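Mannose recognizing lectin (Marasmius oreades, PDB 4TKC) binds mannose, as a fungal lectin of the bulb-type (monocot mannose-binding) family that holds the sugar in pockets on its beta sheets. Local coordinates at residues Gly71-Pro74 with Asn75-Val79; Gly86-His89 with Pro90-Leu93. All blocks are in the same frame, centred on the assembly; numbering follows the deposited sequence.

Interaction 1 (Gly71-Pro74 with Asn75-Val79); sequences GYDP and NGTAV. With BMA (beta-D-mannopyranose), chain B.
The mannose pocket filled by beta-D-mannopyranose takes one wall from Tyr72 and Ala78, which face each other as an antiparallel non-hydrogen-bonded pair. Tyr72 OH shares a hydrogen bond of 2.6 Å with O4 of the sugar, which lies at the ring edge near its plane; either hydroxyl could be the donor. Gln64 NE2 also bonds Tyr72 OH, and Gln64, Asp66, Asn68 and Asn85 also hydrogen-bond the sugar. Ala78 sets its methyl CB 3.5 Å from C6 of the sugar and 4.1 Å from Tyr72 CE1. Tyr72 ends the Gln-x-Asp-x-Asn-x-Val-x-Tyr mannose-binding motif of bulb-type lectins; Ala78 sits across from it in the beta hairpin of strands 69-72 and 78-81. Beyond the pair, Asp73 N gives a nearly straight bond to Thr77 O, in the carbonyl plane, and Asp73 to Gly76 form a type I turn closed by Gly76 N to Asp73 O. With CG between its backbone N and carbonyl carbon (chi1 89°), Asp73 folds its carboxylate into the loop. There OD1 accepts a hydrogen bond from Thr77 N at 2.9 Å and a weak one from Asn75 N. Asn75 ND2 meets Asp73 OD2 at 3.1 Å, from above the carboxylate plane, while a water links the same OD2 to Thr77 OG1.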
loop_
_atom_site.group_PDB
_atom_site.type_symbol
_atom_site.label_atom_id
_atom_site.label_comp_id
_atom_site.label_asym_id
_atom_site.label_seq_id
_atom_site.Cartn_x
_atom_site.Cartn_y
_atom_site.Cartn_z
ATOM N N GLY A 71 11.954 -3.302 -2.043
ATOM C CA GLY A 71 11.886 -1.857 -2.235
ATOM C C GLY A 71 12.149 -1.547 -3.708
ATOM O O GLY A 71 12.965 -2.210 -4.366
ATOM N N TYR A 72 11.295 -0.666 -4.273
ATOM C CA TYR A 72 11.354 -0.295 -5.701
ATOM C C TYR A 72 11.555 1.195 -5.877
ATOM O O TYR A 72 11.014 1.988 -5.113
ATOM C CB TYR A 72 10.080 -0.731 -6.443
ATOM C CG TYR A 72 9.890 -2.215 -6.615
ATOM C CD1 TYR A 72 10.490 -2.890 -7.654
ATOM C CD2 TYR A 72 9.079 -2.957 -5.743
ATOM C CE1 TYR A 72 10.344 -4.256 -7.809
ATOM C CE2 TYR A 72 8.914 -4.321 -5.902
ATOM C CZ TYR A 72 9.521 -4.972 -6.949
ATOM O OH TYR A 72 9.426 -6.318 -7.087
ATOM N N ASP A 73 12.276 1.582 -6.922
ATOM C CA ASP A 73 12.345 3.004 -7.301
ATOM C C ASP A 73 11.044 3.363 -8.115
ATOM O O ASP A 73 10.173 2.490 -8.343
ATOM C CB ASP A 73 13.649 3.318 -8.064
ATOM C CG ASP A 73 13.522 3.119 -9.582
ATOM O OD1 ASP A 73 12.763 2.220 -9.996
ATOM O OD2 ASP A 73 14.266 3.801 -10.297
ATOM N N PRO A 74 10.881 4.638 -8.525
ATOM C CA PRO A 74 9.623 4.999 -9.241
ATOM C C PRO A 74 9.501 4.318 -10.583
ATOM O O PRO A 74 8.421 4.419 -11.187
ATOM C CB PRO A 74 9.734 6.513 -9.422
ATOM C CG PRO A 74 10.744 6.965 -8.410
ATOM C CD PRO A 74 11.706 5.830 -8.261
ATOM N N ASN A 75 10.543 3.720 -11.115
ATOM C CA ASN A 75 10.560 3.087 -12.414
ATOM C C ASN A 75 10.319 1.580 -12.316
ATOM O O ASN A 75 10.403 0.889 -13.314
ATOM C CB ASN A 75 11.900 3.362 -13.128
ATOM C CG ASN A 75 12.135 4.833 -13.381
ATOM O OD1 ASN A 75 11.536 5.409 -14.300
ATOM N ND2 ASN A 75 13.021 5.451 -12.576
ATOM N N GLY A 76 10.119 1.081 -11.092
ATOM C CA GLY A 76 9.882 -0.337 -10.855
ATOM C C GLY A 76 11.146 -1.184 -10.760
ATOM O O GLY A 76 11.075 -2.411 -10.831
ATOM N N THR A 77 12.304 -0.527 -10.671
ATOM C CA THR A 77 13.586 -1.226 -10.430
ATOM C C THR A 77 13.746 -1.535 -8.946
ATOM O O THR A 77 13.510 -0.673 -8.125
ATOM C CB THR A 77 14.784 -0.378 -10.927
ATOM O OG1 THR A 77 14.573 -0.034 -12.303
ATOM C CG2 THR A 77 16.109 -1.117 -10.780
ATOM N N ALA A 78 14.092 -2.785 -8.636
ATOM C CA ALA A 78 14.336 -3.185 -7.235
ATOM C C ALA A 78 15.593 -2.534 -6.647
ATOM O O ALA A 78 16.618 -2.511 -7.312
ATOM C CB ALA A 78 14.395 -4.699 -7.125
ATOM N N VAL A 79 15.420 -1.835 -5.530
ATOM C CA VAL A 79 16.564 -1.235 -4.846
ATOM C C VAL A 79 16.910 -1.925 -3.528
ATOM O O VAL A 79 17.926 -1.611 -2.906
ATOM C CB VAL A 79 16.391 0.279 -4.584
ATOM C CG1 VAL A 79 16.161 1.038 -5.896
ATOM C CG2 VAL A 79 15.250 0.532 -3.601
HETATM C C1 BMA B . 12.346 -11.509 -7.672
HETATM C C2 BMA B . 10.881 -11.170 -7.417
HETATM C C3 BMA B . 10.627 -9.808 -8.041
HETATM C C4 BMA B . 11.627 -8.762 -7.519
HETATM C C5 BMA B . 13.076 -9.228 -7.690
HETATM C C6 BMA B . 14.047 -8.178 -7.149
HETATM O O1 BMA B . 12.542 -12.809 -7.106
HETATM O O2 BMA B . 10.585 -11.208 -6.014
HETATM O O3 BMA B . 9.271 -9.448 -7.769
HETATM O O4 BMA B . 11.463 -7.522 -8.210
HETATM O O5 BMA B . 13.184 -10.510 -7.058
HETATM O O6 BMA B . 15.124 -8.727 -6.371
HETATM O O HOH W 1 15.480 2.528 -12.307
#

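Interaction 2 (Gly86-His89 with Pro90-Leu93); sequences GDDH and PYNL
Tyr91 reaches back along its own chain to touch His89, Asp88 and Gly86, in the connection that carries the bulb-type lectin fold from strand 78-81 to strand 92-95. The peptide bond between His89 and Pro90 is cis; just before it, Asp88 is the centre of an inverse gamma turn in which His89 N makes a weak bond to Asp87 O. From CB, the Tyr91 side chain sets CG anti to the carbonyl carbon and beside the backbone N (chi1 -72°), which sends the ring toward 86-89. CD1 is the first ring atom to meet a partner, lying 3.6 Å from His89 ND1, which sits at the edge of the tyrosine ring and in its plane. CE1 follows, 3.7 Å above one face of the imidazole and offset toward its rim. The two rings therefore make an offset edge-to-face pair, with the tyrosine edge toward the histidine face and the planes at 87°. Glu13 OE2 is hydrogen-bonded to both His89 ND1 and Tyr91 N, which probably steadies the pair. The same CE1 of Tyr91 is also 3.5 Å from Gly86 O. Further out, CZ passes 3.7 Å from Asp88 O, which stands over one face of the phenol ring. Ala105 of strand 101-105 also packs against both Tyr91 and Asp88, tying the connection to the next strand of the sheet. At the tip, the phenol oxygen accepts a hydrogen bond from the backbone: Asp88 N to Tyr91 OH is 3.0 Å, bent to 147° at the hydrogen.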
loop_
_atom_site.group_PDB
_atom_site.type_symbol
_atom_site.label_atom_id
_atom_site.label_comp_id
_atom_site.label_asym_id
_atom_site.label_seq_id
_atom_site.Cartn_x
_atom_site.Cartn_y
_atom_site.Cartn_z
ATOM N N GLY A 86 9.397 -17.781 -1.177
ATOM C CA GLY A 86 9.069 -19.140 -0.849
ATOM C C GLY A 86 7.568 -19.364 -0.891
ATOM O O GLY A 86 6.778 -18.456 -1.222
ATOM N N ASP A 87 7.176 -20.563 -0.462
ATOM C CA ASP A 87 5.783 -21.009 -0.513
ATOM C C ASP A 87 5.120 -21.118 0.878
ATOM O O ASP A 87 3.986 -21.590 0.975
ATOM C CB ASP A 87 5.681 -22.376 -1.196
ATOM C CG ASP A 87 6.163 -22.358 -2.629
ATOM O OD1 ASP A 87 5.728 -21.478 -3.400
ATOM O OD2 ASP A 87 6.945 -23.267 -2.996
ATOM N N ASP A 88 5.797 -20.626 1.924
ATOM C CA ASP A 88 5.301 -20.760 3.307
ATOM C C ASP A 88 4.378 -19.582 3.669
ATOM O O ASP A 88 4.668 -18.847 4.617
ATOM C CB ASP A 88 6.445 -20.888 4.304
ATOM C CG ASP A 88 7.091 -22.258 4.265
ATOM O OD1 ASP A 88 6.474 -23.194 3.707
ATOM O OD2 ASP A 88 8.203 -22.408 4.811
ATOM N N HIS A 89 3.274 -19.466 2.934
ATOM C CA HIS A 89 2.270 -18.405 3.118
ATOM C C HIS A 89 1.479 -18.618 4.421
ATOM O O HIS A 89 1.223 -19.758 4.804
ATOM C CB HIS A 89 1.301 -18.345 1.930
ATOM C CG HIS A 89 1.991 -18.096 0.637
ATOM N ND1 HIS A 89 2.467 -16.849 0.284
ATOM C CD2 HIS A 89 2.449 -18.951 -0.303
ATOM C CE1 HIS A 89 3.112 -16.933 -0.866
ATOM N NE2 HIS A 89 3.085 -18.193 -1.262
ATOM N N PRO A 90 1.040 -17.509 5.053
ATOM C CA PRO A 90 1.227 -16.110 4.609
ATOM C C PRO A 90 2.567 -15.542 5.049
ATOM O O PRO A 90 3.095 -15.931 6.139
ATOM C CB PRO A 90 0.123 -15.358 5.355
ATOM C CG PRO A 90 -0.050 -16.140 6.621
ATOM C CD PRO A 90 0.193 -17.593 6.260
ATOM N N TYR A 91 3.094 -14.564 4.327
ATOM C CA TYR A 91 4.300 -13.807 4.735
ATOM C C TYR A 91 3.884 -12.447 5.259
ATOM O O TYR A 91 2.893 -11.847 4.749
ATOM C CB TYR A 91 5.205 -13.642 3.510
ATOM C CG TYR A 91 5.901 -14.904 3.068
ATOM C CD1 TYR A 91 5.314 -15.775 2.173
ATOM C CD2 TYR A 91 7.159 -15.237 3.616
ATOM C CE1 TYR A 91 5.907 -16.958 1.803
ATOM C CE2 TYR A 91 7.767 -16.421 3.267
ATOM C CZ TYR A 91 7.159 -17.277 2.380
ATOM O OH TYR A 91 7.800 -18.437 2.060
ATOM N N ASN A 92 4.612 -11.921 6.240
ATOM C CA ASN A 92 4.310 -10.630 6.806
ATOM C C ASN A 92 5.588 -9.953 7.166
ATOM O O ASN A 92 6.510 -10.652 7.692
ATOM C CB ASN A 92 3.451 -10.794 8.046
ATOM C CG ASN A 92 2.017 -11.121 7.710
ATOM O OD1 ASN A 92 1.223 -10.227 7.414
ATOM N ND2 ASN A 92 1.676 -12.394 7.796
ATOM N N LEU A 93 5.668 -8.638 7.054
ATOM C CA LEU A 93 6.830 -7.891 7.555
ATOM C C LEU A 93 6.349 -7.163 8.795
ATOM O O LEU A 93 5.405 -6.360 8.718
ATOM C CB LEU A 93 7.351 -6.885 6.498
ATOM C CG LEU A 93 8.440 -5.894 6.899
ATOM C CD1 LEU A 93 9.749 -6.652 6.863
ATOM C CD2 LEU A 93 8.517 -4.651 6.009
#

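How the interactions relate
Interactions 1 and 2 come in series along the chain: the hairpin turn of 71-79 closes before the connection of 86-93 begins. Their centres lie 21 Å apart, with nearest atoms about 9 Å from each other, and they do not touch. Interaction 1 helps line one mannose site, at the outer strand 78-81 of its sheet. Residues 86-93 belong to the connection from that antiparallel sheet, of strands 15-18, 60-63, 69-72 and 78-81, to the sheet of strands 10-12, 92-95, 101-105 and 109-113. Strands 101-105 and 109-113 of the second sheet carry Tyr104, Ala110 and His113 of the alpha-D-mannopyranose site.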